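Local coordinates for mandelate racemase/muconate lactonizing enzyme, C-terminal domain protein (Paracoccus denitrificans, PDB 4DWD), which binds magnesium and is probably a hydro-lyase of the mandelate racemase group of the enolase superfamily, at residues A10-M15 / M22-F27; P61-Q66 / V73-M78; R333-N338 / D362-R367. All blocks are in the same frame, centred on the assembly; numbering follows the deposited sequence.

Contact 1. Residues A10-M15 / M22-F27; sequences ALSVAM and MPTSAF
Leu11 and Phe27 form an antiparallel hydrogen-bonded pair: Leu11 N donates to Phe27 O (2.9 Å), and Phe27 N returns a nearly straight bond, 175° at the hydrogen, to Leu11 O. Ser12 follows as a non-hydrogen-bonded partner of Ala26. Its OG lies 4.3 Å from Thr24 OG1, and one water joins the two, accepting from both hydroxyls while donating to Ser25 O. Ser25 O is thus gripped by two hydrogen bonds, from Val13 N and the water, with Ser12 CA, 3.4 Å away, adding a weaker CA-H...O contact. These strands, 5-14 and 24-32, make the first hairpin of the N-terminal capping domain of the enolase superfamily; Leu52 of helix 49-63 packs on the face carrying Ser12 and Ala26. On the face of Leu11, Val13 and Phe27, Val13 CG2, set beside the backbone N, touches Phe27 CD2 at 3.6 Å, at the ring edge. Ala14 faces Thr24, and beyond it Met15 N closes the pairing on Pro23 O. The chain of Met15, a selenomethionine, bent at chi2 (-74°) and chi3 (-77°), brings CG against Ser25 OG (3.3 Å) and SE into the plane of the Phe27 ring, 4.0 Å from CE2, an edge-on Met-aromatic contact. An alanine in place of Phe27 is likely to leave Val13 CG2 and Met15 SE without their shared aromatic neighbour, opening a gap beside Phe336.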
ATOM      1  N   ALA B  10     -19.441  31.872  31.815  1.00 12.46           N
ATOM      2  CA  ALA B  10     -18.777  30.587  32.035  1.00 11.03           C
ATOM      3  C   ALA B  10     -18.936  30.214  33.510  1.00 11.60           C
ATOM      4  O   ALA B  10     -18.493  30.957  34.387  1.00 12.58           O
ATOM      5  CB  ALA B  10     -17.298  30.689  31.664  1.00 10.86           C
ATOM      6  N   LEU B  11     -19.571  29.072  33.776  1.00 10.36           N
ATOM      7  CA  LEU B  11     -19.986  28.698  35.127  1.00 11.33           C
ATOM      8  C   LEU B  11     -19.442  27.332  35.543  1.00 11.30           C
ATOM      9  O   LEU B  11     -19.646  26.327  34.858  1.00 12.35           O
ATOM     10  CB  LEU B  11     -21.518  28.661  35.198  1.00 12.38           C
ATOM     11  CG  LEU B  11     -22.282  29.938  34.825  1.00 13.44           C
ATOM     12  CD1 LEU B  11     -23.777  29.679  34.850  1.00 15.83           C
ATOM     13  CD2 LEU B  11     -21.906  31.101  35.736  1.00 17.62           C
ATOM     14  N   SER B  12     -18.750  27.309  36.681  1.00 11.36           N
ATOM     15  CA  SER B  12     -18.315  26.074  37.315  1.00 11.82           C
ATOM     16  C   SER B  12     -19.353  25.758  38.389  1.00 12.40           C
ATOM     17  O   SER B  12     -19.563  26.563  39.308  1.00 12.83           O
ATOM     18  CB  SER B  12     -16.922  26.251  37.930  1.00 12.97           C
ATOM     19  OG  SER B  12     -16.560  25.141  38.740  1.00 13.85           O
ATOM     20  N   VAL B  13     -20.007  24.604  38.265  1.00 11.59           N
ATOM     21  CA  VAL B  13     -21.184  24.288  39.079  1.00 11.98           C
ATOM     22  C   VAL B  13     -21.012  22.994  39.879  1.00 13.11           C
ATOM     23  O   VAL B  13     -20.690  21.944  39.314  1.00 13.42           O
ATOM     24  CB  VAL B  13     -22.446  24.203  38.186  1.00 12.29           C
ATOM     25  CG1 VAL B  13     -23.700  23.915  39.010  1.00 13.58           C
ATOM     26  CG2 VAL B  13     -22.625  25.495  37.389  1.00 13.98           C
ATOM     27  N   ALA B  14     -21.220  23.083  41.194  1.00 13.56           N
ATOM     28  CA  ALA B  14     -21.221  21.928  42.087  1.00 13.97           C
ATOM     29  C   ALA B  14     -22.476  21.097  41.833  1.00 14.52           C
ATOM     30  O   ALA B  14     -23.588  21.623  41.889  1.00 15.05           O
ATOM     31  CB  ALA B  14     -21.159  22.386  43.540  1.00 15.59           C
HETATM   32  N   MSE B  15     -22.299  19.807  41.543  1.00 14.66           N
HETATM   33  CA  MSE B  15     -23.421  18.950  41.126  1.00 14.76           C
HETATM   34  C   MSE B  15     -23.782  17.915  42.163  1.00 16.82           C
HETATM   35  O   MSE B  15     -22.910  17.364  42.841  1.00 17.18           O
HETATM   36  CB  MSE B  15     -23.014  18.230  39.841  1.00 14.57           C
HETATM   37  CG  MSE B  15     -22.799  19.209  38.686  1.00 14.19           C
HETATM   38 SE   MSE B  15     -24.473  19.934  37.959  1.00 15.81          SE
HETATM   39  CE  MSE B  15     -25.033  18.380  36.897  1.00 17.26           C
HETATM   40  N   MSE B  22     -15.855  14.934  38.557  1.00 34.24           N
HETATM   41  CA  MSE B  22     -17.202  14.374  38.661  1.00 33.42           C
HETATM   42  C   MSE B  22     -18.090  15.196  39.574  1.00 31.50           C
HETATM   43  O   MSE B  22     -19.280  15.357  39.284  1.00 31.25           O
HETATM   44  CB  MSE B  22     -17.090  12.883  39.030  1.00 34.72           C
HETATM   45  CG  MSE B  22     -18.144  12.367  40.008  1.00 40.60           C
HETATM   46 SE   MSE B  22     -19.433  11.129  39.157  1.00 67.74          SE
HETATM   47  CE  MSE B  22     -18.921  11.285  37.252  1.00 36.43           C
ATOM     48  N   PRO B  23     -17.539  15.736  40.685  1.00 31.88           N
ATOM     49  CA  PRO B  23     -18.409  16.540  41.547  1.00 29.09           C
ATOM     50  C   PRO B  23     -18.770  17.916  40.978  1.00 26.96           C
ATOM     51  O   PRO B  23     -19.757  18.502  41.427  1.00 25.50           O
ATOM     52  CB  PRO B  23     -17.594  16.686  42.838  1.00 27.68           C
ATOM     53  CG  PRO B  23     -16.177  16.545  42.400  1.00 31.80           C
ATOM     54  CD  PRO B  23     -16.207  15.536  41.292  1.00 33.17           C
ATOM     55  N   THR B  24     -17.986  18.437  40.028  1.00 24.76           N
ATOM     56  CA  THR B  24     -18.335  19.722  39.388  1.00 18.08           C
ATOM     57  C   THR B  24     -18.386  19.655  37.869  1.00 18.45           C
ATOM     58  O   THR B  24     -17.674  18.874  37.234  1.00 19.39           O
ATOM     59  CB  THR B  24     -17.465  20.939  39.822  1.00 16.45           C
ATOM     60  OG1 THR B  24     -16.205  20.920  39.143  1.00 21.83           O
ATOM     61  CG2 THR B  24     -17.256  20.982  41.330  1.00 20.96           C
ATOM     62  N   SER B  25     -19.248  20.492  37.317  1.00 12.64           N
ATOM     63  CA  SER B  25     -19.495  20.564  35.895  1.00 11.54           C
ATOM     64  C   SER B  25     -19.179  21.956  35.361  1.00 11.50           C
ATOM     65  O   SER B  25     -18.946  22.905  36.132  1.00 11.71           O
ATOM     66  CB  SER B  25     -20.938  20.163  35.595  1.00 12.98           C
ATOM     67  OG  SER B  25     -21.123  18.796  35.910  1.00 13.17           O
ATOM     68  N   ALA B  26     -19.142  22.046  34.038  1.00 10.79           N
ATOM     69  CA  ALA B  26     -18.736  23.258  33.352  1.00 10.68           C
ATOM     70  C   ALA B  26     -19.787  23.647  32.310  1.00 10.38           C
ATOM     71  O   ALA B  26     -19.969  22.960  31.288  1.00 10.34           O
ATOM     72  CB  ALA B  26     -17.373  23.055  32.710  1.00 10.69           C
ATOM     73  N   PHE B  27     -20.484  24.751  32.579  1.00 10.68           N
ATOM     74  CA  PHE B  27     -21.578  25.187  31.718  1.00 10.93           C
ATOM     75  C   PHE B  27     -21.314  26.558  31.142  1.00 10.90           C
ATOM     76  O   PHE B  27     -20.562  27.351  31.715  1.00 11.53           O
ATOM     77  CB  PHE B  27     -22.914  25.181  32.482  1.00 11.72           C
ATOM     78  CG  PHE B  27     -23.302  23.825  33.008  1.00 11.11           C
ATOM     79  CD1 PHE B  27     -23.625  22.795  32.130  1.00 11.27           C
ATOM     80  CD2 PHE B  27     -23.331  23.575  34.383  1.00 12.11           C
ATOM     81  CE1 PHE B  27     -23.989  21.543  32.610  1.00 11.08           C
ATOM     82  CE2 PHE B  27     -23.682  22.320  34.871  1.00 13.18           C
ATOM     83  CZ  PHE B  27     -24.006  21.300  33.977  1.00 12.69           C
TER
HETATM   84  O   HOH W   1     -16.476  22.923  37.206  1.00 15.63           O

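Contact 2. Residues P61-Q66 / V73-M78; sequences PFLEGQ and VLLDRM
Phe62 reaches out of the end of helix 49-63 and sets its ring against three residues of helix 71-81, Leu74, Arg77 and Met78. No hydrogen bond or salt bridge joins the two segments. CG stands anti to the backbone N (chi1 172°), which carries the ring out toward helix 71-81.

The aliphatic contacts centre on Leu74. Its CD2 touches Phe62 CE2 at 3.6 Å and, from the same methyl, Gln66 CG at 3.7 Å; the Gln66 chain, bent at chi2, lays its methylene groups over the leucine branches. Leu63 meets Leu74 at a slant, its CD2 3.9 Å from Leu74 CB and 4.2 Å from Leu75 CD2.

Met78, Arg77 and Leu74 O approach the ring obliquely. Met78, a selenomethionine, runs past Phe62 in the opposite direction with SE 3.5 Å from Phe62 CD2; from the ring centroid it lies 39° off the normal, a Met-aromatic contact. Arg77 crosses at about a right angle and offers its aliphatic part, CD lying 3.7 Å from Phe62 CZ, with the guanidinium plane turned 56° from the ring. Leu74 O, which accepts Met78 N in the helix, is 3.4 Å from Phe62 CE2. Trp122 of a second subunit and Thr168 of a third also pack on Arg77.

Within 61-66, Gln66 N bonds to Leu63 O (3.0 Å) in a type II beta turn, with Gly65 at positive phi. Glu64 OE2 bonds to Val8 N, and calcium has been seen at Glu64 in this protein. This is apolar helix-to-helix packing across a short connection in the N-terminal capping domain of the enolase superfamily, beside a subunit interface.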
ATOM      1  N   PRO B  61     -15.868  37.690  24.633  1.00 15.46           N
ATOM      2  CA  PRO B  61     -15.804  39.064  24.109  1.00 17.19           C
ATOM      3  C   PRO B  61     -16.096  39.129  22.615  1.00 16.82           C
ATOM      4  O   PRO B  61     -16.587  40.144  22.130  1.00 20.55           O
ATOM      5  CB  PRO B  61     -14.354  39.495  24.378  1.00 19.71           C
ATOM      6  CG  PRO B  61     -13.853  38.576  25.433  1.00 20.94           C
ATOM      7  CD  PRO B  61     -14.605  37.288  25.289  1.00 15.55           C
ATOM      8  N   PHE B  62     -15.812  38.052  21.892  1.00 16.66           N
ATOM      9  CA  PHE B  62     -16.058  38.012  20.455  1.00 16.60           C
ATOM     10  C   PHE B  62     -17.530  37.769  20.116  1.00 17.76           C
ATOM     11  O   PHE B  62     -18.058  38.358  19.181  1.00 19.19           O
ATOM     12  CB  PHE B  62     -15.175  36.952  19.795  1.00 18.21           C
ATOM     13  CG  PHE B  62     -15.504  36.708  18.352  1.00 19.62           C
ATOM     14  CD1 PHE B  62     -15.073  37.598  17.369  1.00 23.92           C
ATOM     15  CD2 PHE B  62     -16.261  35.595  17.971  1.00 20.65           C
ATOM     16  CE1 PHE B  62     -15.382  37.382  16.034  1.00 26.05           C
ATOM     17  CE2 PHE B  62     -16.564  35.372  16.634  1.00 21.81           C
ATOM     18  CZ  PHE B  62     -16.130  36.270  15.667  1.00 25.95           C
ATOM     19  N   LEU B  63     -18.189  36.892  20.870  1.00 14.65           N
ATOM     20  CA  LEU B  63     -19.591  36.572  20.605  1.00 14.73           C
ATOM     21  C   LEU B  63     -20.576  37.657  21.002  1.00 15.53           C
ATOM     22  O   LEU B  63     -21.628  37.790  20.392  1.00 14.79           O
ATOM     23  CB  LEU B  63     -19.989  35.288  21.328  1.00 14.92           C
ATOM     24  CG  LEU B  63     -19.306  34.000  20.892  1.00 14.00           C
ATOM     25  CD1 LEU B  63     -19.853  32.856  21.737  1.00 14.45           C
ATOM     26  CD2 LEU B  63     -19.564  33.746  19.411  1.00 14.20           C
ATOM     27  N   GLU B  64     -20.245  38.405  22.050  1.00 15.16           N
ATOM     28  CA  GLU B  64     -21.174  39.417  22.559  1.00 15.63           C
ATOM     29  C   GLU B  64     -21.371  40.490  21.479  1.00 14.85           C
ATOM     30  O   GLU B  64     -20.397  41.005  20.932  1.00 17.27           O
ATOM     31  CB  GLU B  64     -20.710  39.946  23.929  1.00 19.66           C
ATOM     32  CG  GLU B  64     -20.925  38.902  25.037  1.00 19.60           C
ATOM     33  CD  GLU B  64     -20.228  39.209  26.354  1.00 22.93           C
ATOM     34  OE1 GLU B  64     -19.482  40.209  26.429  1.00 25.68           O
ATOM     35  OE2 GLU B  64     -20.433  38.443  27.325  1.00 21.51           O
ATOM     36  N   GLY B  65     -22.632  40.760  21.138  1.00 14.29           N
ATOM     37  CA  GLY B  65     -23.005  41.709  20.082  1.00 15.61           C
ATOM     38  C   GLY B  65     -23.237  41.083  18.715  1.00 15.41           C
ATOM     39  O   GLY B  65     -23.648  41.763  17.768  1.00 15.97           O
ATOM     40  N   GLN B  66     -22.980  39.782  18.608  1.00 14.87           N
ATOM     41  CA  GLN B  66     -23.114  39.080  17.330  1.00 14.09           C
ATOM     42  C   GLN B  66     -24.457  38.348  17.216  1.00 14.34           C
ATOM     43  O   GLN B  66     -25.181  38.197  18.198  1.00 15.85           O
ATOM     44  CB  GLN B  66     -21.948  38.104  17.133  1.00 15.07           C
ATOM     45  CG  GLN B  66     -20.584  38.779  17.060  1.00 15.61           C
ATOM     46  CD  GLN B  66     -20.462  39.693  15.860  1.00 16.70           C
ATOM     47  OE1 GLN B  66     -20.690  39.276  14.732  1.00 18.64           O
ATOM     48  NE2 GLN B  66     -20.084  40.938  16.100  1.00 18.94           N
ATOM     49  N   VAL B  73     -20.318  30.361  11.416  1.00 11.84           N
ATOM     50  CA  VAL B  73     -19.284  31.314  11.025  1.00 12.76           C
ATOM     51  C   VAL B  73     -18.578  31.859  12.274  1.00 12.42           C
ATOM     52  O   VAL B  73     -17.355  31.945  12.314  1.00 13.39           O
ATOM     53  CB  VAL B  73     -19.851  32.460  10.173  1.00 13.45           C
ATOM     54  CG1 VAL B  73     -18.780  33.496   9.858  1.00 14.27           C
ATOM     55  CG2 VAL B  73     -20.436  31.911   8.890  1.00 15.23           C
ATOM     56  N   LEU B  74     -19.346  32.208  13.307  1.00 11.99           N
ATOM     57  CA  LEU B  74     -18.725  32.755  14.518  1.00 11.35           C
ATOM     58  C   LEU B  74     -17.772  31.764  15.165  1.00 11.79           C
ATOM     59  O   LEU B  74     -16.647  32.121  15.512  1.00 11.63           O
ATOM     60  CB  LEU B  74     -19.784  33.171  15.540  1.00 11.65           C
ATOM     61  CG  LEU B  74     -20.664  34.350  15.155  1.00 12.66           C
ATOM     62  CD1 LEU B  74     -21.884  34.426  16.064  1.00 13.63           C
ATOM     63  CD2 LEU B  74     -19.858  35.645  15.210  1.00 15.00           C
ATOM     64  N   LEU B  75     -18.214  30.524  15.328  1.00 11.77           N
ATOM     65  CA  LEU B  75     -17.399  29.549  16.046  1.00 11.85           C
ATOM     66  C   LEU B  75     -16.284  28.944  15.195  1.00 12.19           C
ATOM     67  O   LEU B  75     -15.249  28.564  15.723  1.00 13.27           O
ATOM     68  CB  LEU B  75     -18.262  28.487  16.731  1.00 11.79           C
ATOM     69  CG  LEU B  75     -19.166  29.087  17.817  1.00 11.71           C
ATOM     70  CD1 LEU B  75     -20.062  27.972  18.321  1.00 11.91           C
ATOM     71  CD2 LEU B  75     -18.378  29.719  18.964  1.00 13.99           C
ATOM     72  N   ASP B  76     -16.463  28.887  13.876  1.00 12.40           N
ATOM     73  CA  ASP B  76     -15.348  28.463  13.030  1.00 13.19           C
ATOM     74  C   ASP B  76     -14.288  29.558  12.946  1.00 13.06           C
ATOM     75  O   ASP B  76     -13.088  29.251  12.895  1.00 12.97           O
ATOM     76  CB  ASP B  76     -15.821  28.021  11.634  1.00 13.85           C
ATOM     77  CG  ASP B  76     -16.637  26.740  11.671  1.00 17.09           C
ATOM     78  OD1 ASP B  76     -16.788  26.134  12.761  1.00 20.42           O
ATOM     79  OD2 ASP B  76     -17.124  26.335  10.597  1.00 20.14           O
ATOM     80  N   ARG B  77     -14.709  30.829  12.954  1.00 12.34           N
ATOM     81  CA  ARG B  77     -13.733  31.916  13.093  1.00 12.44           C
ATOM     82  C   ARG B  77     -12.975  31.772  14.414  1.00 13.66           C
ATOM     83  O   ARG B  77     -11.756  31.888  14.442  1.00 15.71           O
ATOM     84  CB  ARG B  77     -14.369  33.303  12.982  1.00 15.56           C
ATOM     85  CG  ARG B  77     -13.334  34.412  12.832  1.00 21.45           C
ATOM     86  CD  ARG B  77     -13.962  35.788  12.681  1.00 26.65           C
ATOM     87  NE  ARG B  77     -15.013  35.832  11.663  1.00 31.02           N
ATOM     88  CZ  ARG B  77     -14.814  35.942  10.349  1.00 29.88           C
ATOM     89  NH1 ARG B  77     -15.860  35.984   9.533  1.00 32.93           N
ATOM     90  NH2 ARG B  77     -13.584  36.006   9.843  1.00 28.41           N
HETATM   91  N   MSE B  78     -13.696  31.492  15.501  1.00 13.80           N
HETATM   92  CA  MSE B  78     -13.058  31.342  16.815  1.00 15.00           C
HETATM   93  C   MSE B  78     -12.112  30.165  16.826  1.00 14.21           C
HETATM   94  O   MSE B  78     -11.032  30.236  17.412  1.00 15.00           O
HETATM   95  CB  MSE B  78     -14.069  31.154  17.945  1.00 15.73           C
HETATM   96  CG  MSE B  78     -14.729  32.433  18.426  1.00 19.33           C
HETATM   97 SE   MSE B  78     -13.435  33.770  19.061  1.00 23.59          SE
HETATM   98  CE  MSE B  78     -12.047  32.767  19.973  1.00 17.57           C
TER

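Contact 3. Residues R333-N338 / D362-R367; sequences RPVFRN and DELASR
Val335 and Leu364 bring the two backbones to 5.3 Å between their CA atoms, where the irregular loop 333-338 passes the helix 362-367. The peptide bond before Pro334 is cis, and no hydrogen bond crosses between the segments. The proline ring instead lies over one face of the Arg367 guanidinium, with CD 3.5 Å above its plane and offset toward the rim. Pro334 CG is also 3.5 Å from Glu363 OE1, so the ring covers both members of a salt bridge. In that pair, one helical turn apart, Arg367 NE donates to Glu363 OE1 at 3.0 Å, the oxygen lying near the guanidinium plane. The Glu363 chain, bent at chi2 (-66°), curls its carboxylate back to the arginine, while Arg367 NH1 binds the carbonyl oxygens of Gly16 and Ala14. These bonds probably hold the guanidinium flat against the proline. Next to the proline, Val335 uses both branches: CG2 meets Arg367 CD at 3.6 Å, and CG1 meets Leu364 CD1 at 4.1 Å. Val13 of strand 5-14 packs on Val335 and Arg367. The contact joins a loop of the barrel domain to helix 361-367, which leads into strand 368-372 of the capping-domain sheet, an interdomain seam of the enolase-superfamily fold.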
ATOM      1  N   ARG B 333     -29.629  16.122  39.219  1.00 14.36           N
ATOM      2  CA  ARG B 333     -30.415  16.882  40.180  1.00 14.16           C
ATOM      3  C   ARG B 333     -29.494  17.361  41.320  1.00 14.81           C
ATOM      4  O   ARG B 333     -28.532  16.668  41.669  1.00 16.18           O
ATOM      5  CB  ARG B 333     -31.542  16.000  40.730  1.00 16.19           C
ATOM      6  CG  ARG B 333     -32.509  15.502  39.666  1.00 20.19           C
ATOM      7  CD  ARG B 333     -33.582  14.608  40.269  1.00 22.18           C
ATOM      8  NE  ARG B 333     -34.432  14.007  39.236  1.00 24.49           N
ATOM      9  CZ  ARG B 333     -35.556  14.552  38.773  1.00 26.23           C
ATOM     10  NH1 ARG B 333     -35.983  15.718  39.245  1.00 27.15           N
ATOM     11  NH2 ARG B 333     -36.257  13.932  37.837  1.00 29.76           N
ATOM     12  N   PRO B 334     -29.796  18.524  41.934  1.00 14.31           N
ATOM     13  CA  PRO B 334     -30.977  19.365  41.738  1.00 14.07           C
ATOM     14  C   PRO B 334     -30.800  20.517  40.751  1.00 14.15           C
ATOM     15  O   PRO B 334     -31.733  21.311  40.573  1.00 15.97           O
ATOM     16  CB  PRO B 334     -31.211  19.927  43.137  1.00 16.12           C
ATOM     17  CG  PRO B 334     -29.837  20.093  43.687  1.00 16.00           C
ATOM     18  CD  PRO B 334     -28.994  18.987  43.085  1.00 14.81           C
ATOM     19  N   VAL B 335     -29.635  20.625  40.113  1.00 13.17           N
ATOM     20  CA  VAL B 335     -29.401  21.744  39.192  1.00 13.53           C
ATOM     21  C   VAL B 335     -30.383  21.733  38.028  1.00 13.74           C
ATOM     22  O   VAL B 335     -30.851  22.789  37.597  1.00 13.93           O
ATOM     23  CB  VAL B 335     -27.939  21.791  38.709  1.00 14.03           C
ATOM     24  CG1 VAL B 335     -27.762  22.765  37.545  1.00 14.25           C
ATOM     25  CG2 VAL B 335     -27.053  22.200  39.878  1.00 15.10           C
ATOM     26  N   PHE B 336     -30.689  20.540  37.523  1.00 13.73           N
ATOM     27  CA  PHE B 336     -31.665  20.386  36.451  1.00 13.25           C
ATOM     28  C   PHE B 336     -32.927  19.712  36.950  1.00 13.99           C
ATOM     29  O   PHE B 336     -32.872  18.863  37.834  1.00 15.19           O
ATOM     30  CB  PHE B 336     -31.063  19.585  35.288  1.00 13.27           C
ATOM     31  CG  PHE B 336     -29.841  20.217  34.699  1.00 13.78           C
ATOM     32  CD1 PHE B 336     -29.923  21.414  33.992  1.00 15.66           C
ATOM     33  CD2 PHE B 336     -28.593  19.636  34.898  1.00 14.61           C
ATOM     34  CE1 PHE B 336     -28.780  22.000  33.463  1.00 15.74           C
ATOM     35  CE2 PHE B 336     -27.451  20.214  34.372  1.00 14.02           C
ATOM     36  CZ  PHE B 336     -27.545  21.406  33.663  1.00 13.93           C
ATOM     37  N   ARG B 337     -34.075  20.111  36.400  1.00 13.48           N
ATOM     38  CA  ARG B 337     -35.355  19.521  36.806  1.00 14.65           C
ATOM     39  C   ARG B 337     -35.691  18.251  36.023  1.00 14.80           C
ATOM     40  O   ARG B 337     -36.445  17.412  36.506  1.00 17.13           O
ATOM     41  CB  ARG B 337     -36.480  20.545  36.676  1.00 16.95           C
ATOM     42  CG  ARG B 337     -36.280  21.748  37.579  1.00 21.49           C
ATOM     43  CD  ARG B 337     -37.573  22.518  37.767  1.00 22.28           C
ATOM     44  NE  ARG B 337     -37.351  23.888  38.230  1.00 27.36           N
ATOM     45  CZ  ARG B 337     -37.253  24.257  39.505  1.00 27.10           C
ATOM     46  NH1 ARG B 337     -37.056  25.535  39.808  1.00 28.63           N
ATOM     47  NH2 ARG B 337     -37.341  23.359  40.481  1.00 26.71           N
ATOM     48  N   ASN B 338     -35.123  18.108  34.822  1.00 13.58           N
ATOM     49  CA  ASN B 338     -35.422  16.974  33.960  1.00 14.51           C
ATOM     50  C   ASN B 338     -34.178  16.319  33.343  1.00 14.50           C
ATOM     51  O   ASN B 338     -34.150  16.068  32.140  1.00 15.44           O
ATOM     52  CB  ASN B 338     -36.407  17.377  32.856  1.00 15.17           C
ATOM     53  CG  ASN B 338     -35.846  18.433  31.920  1.00 15.18           C
ATOM     54  OD1 ASN B 338     -34.899  19.145  32.258  1.00 14.64           O
ATOM     55  ND2 ASN B 338     -36.432  18.533  30.744  1.00 15.09           N
ATOM     56  N   ASP B 362     -32.427  28.775  41.103  1.00 22.86           N
ATOM     57  CA  ASP B 362     -31.966  29.075  42.439  1.00 25.09           C
ATOM     58  C   ASP B 362     -30.923  28.064  42.904  1.00 21.51           C
ATOM     59  O   ASP B 362     -29.930  28.447  43.526  1.00 23.36           O
ATOM     60  CB  ASP B 362     -33.167  29.207  43.373  1.00 30.73           C
ATOM     61  CG  ASP B 362     -34.181  30.222  42.847  1.00 35.03           C
ATOM     62  OD1 ASP B 362     -33.792  31.390  42.596  1.00 33.61           O
ATOM     63  OD2 ASP B 362     -35.352  29.852  42.642  1.00 43.74           O
ATOM     64  N   GLU B 363     -31.121  26.792  42.554  1.00 19.71           N
ATOM     65  CA  GLU B 363     -30.118  25.772  42.826  1.00 20.30           C
ATOM     66  C   GLU B 363     -28.852  26.101  42.052  1.00 19.54           C
ATOM     67  O   GLU B 363     -27.755  26.075  42.609  1.00 18.40           O
ATOM     68  CB  GLU B 363     -30.612  24.367  42.462  1.00 19.80           C
ATOM     69  CG  GLU B 363     -31.485  23.712  43.527  1.00 20.40           C
ATOM     70  CD  GLU B 363     -30.745  23.415  44.823  1.00 21.21           C
ATOM     71  OE1 GLU B 363     -29.497  23.425  44.855  1.00 20.64           O
ATOM     72  OE2 GLU B 363     -31.426  23.167  45.833  1.00 31.46           O
ATOM     73  N   LEU B 364     -29.007  26.429  40.772  1.00 18.18           N
ATOM     74  CA  LEU B 364     -27.857  26.802  39.964  1.00 18.94           C
ATOM     75  C   LEU B 364     -27.092  27.948  40.613  1.00 19.53           C
ATOM     76  O   LEU B 364     -25.885  27.852  40.809  1.00 19.49           O
ATOM     77  CB  LEU B 364     -28.295  27.219  38.566  1.00 19.62           C
ATOM     78  CG  LEU B 364     -27.109  27.758  37.765  1.00 21.35           C
ATOM     79  CD1 LEU B 364     -26.303  26.603  37.200  1.00 18.80           C
ATOM     80  CD2 LEU B 364     -27.566  28.729  36.702  1.00 24.06           C
ATOM     81  N   ALA B 365     -27.803  29.032  40.926  1.00 20.37           N
ATOM     82  CA  ALA B 365     -27.195  30.209  41.541  1.00 21.87           C
ATOM     83  C   ALA B 365     -26.381  29.843  42.777  1.00 19.80           C
ATOM     84  O   ALA B 365     -25.244  30.297  42.924  1.00 23.62           O
ATOM     85  CB  ALA B 365     -28.247  31.261  41.866  1.00 22.97           C
ATOM     86  N   SER B 366     -26.942  28.990  43.634  1.00 19.37           N
ATOM     87  CA  SER B 366     -26.298  28.616  44.896  1.00 19.99           C
ATOM     88  C   SER B 366     -25.067  27.732  44.717  1.00 20.32           C
ATOM     89  O   SER B 366     -24.247  27.622  45.632  1.00 19.83           O
ATOM     90  CB  SER B 366     -27.296  27.915  45.818  1.00 22.60           C
ATOM     91  OG  SER B 366     -27.540  26.594  45.378  1.00 24.97           O
ATOM     92  N   ARG B 367     -24.949  27.104  43.544  1.00 17.38           N
ATOM     93  CA  ARG B 367     -23.883  26.127  43.273  1.00 18.59           C
ATOM     94  C   ARG B 367     -22.863  26.606  42.238  1.00 17.90           C
ATOM     95  O   ARG B 367     -21.866  25.915  41.973  1.00 14.91           O
ATOM     96  CB  ARG B 367     -24.487  24.793  42.815  1.00 15.36           C
ATOM     97  CG  ARG B 367     -25.232  24.039  43.913  1.00 15.54           C
ATOM     98  CD  ARG B 367     -26.241  23.074  43.311  1.00 15.73           C
ATOM     99  NE  ARG B 367     -26.853  22.220  44.327  1.00 17.60           N
ATOM    100  CZ  ARG B 367     -26.405  21.012  44.666  1.00 16.53           C
ATOM    101  NH1 ARG B 367     -25.329  20.496  44.076  1.00 16.17           N
ATOM    102  NH2 ARG B 367     -27.029  20.322  45.614  1.00 16.97           N
TER

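How the contacts relate
Contacts 1 and 3 adjoin, their centres about 11 Å apart. Ala14 N lies 3.0 Å from Arg367 O, probably a hydrogen bond that carries the hairpin sheet on into strand 368-372, and Phe27 CZ meets Phe336 CZ at 3.6 Å with the ring planes nearly perpendicular. Val13 CG2 also touches Leu364 CD1 at 3.8 Å. Contact 2 shares the capping domain with contact 1 but does not touch it, the nearest atoms being about 8 Å apart. None of the three includes Asp197, Glu223 or Glu249, probably the metal ligands of the barrel active site, as in relatives. Calcium has been seen at separate sites at Glu64 of contact 2 and at Val359 and Glu361, beside Leu364.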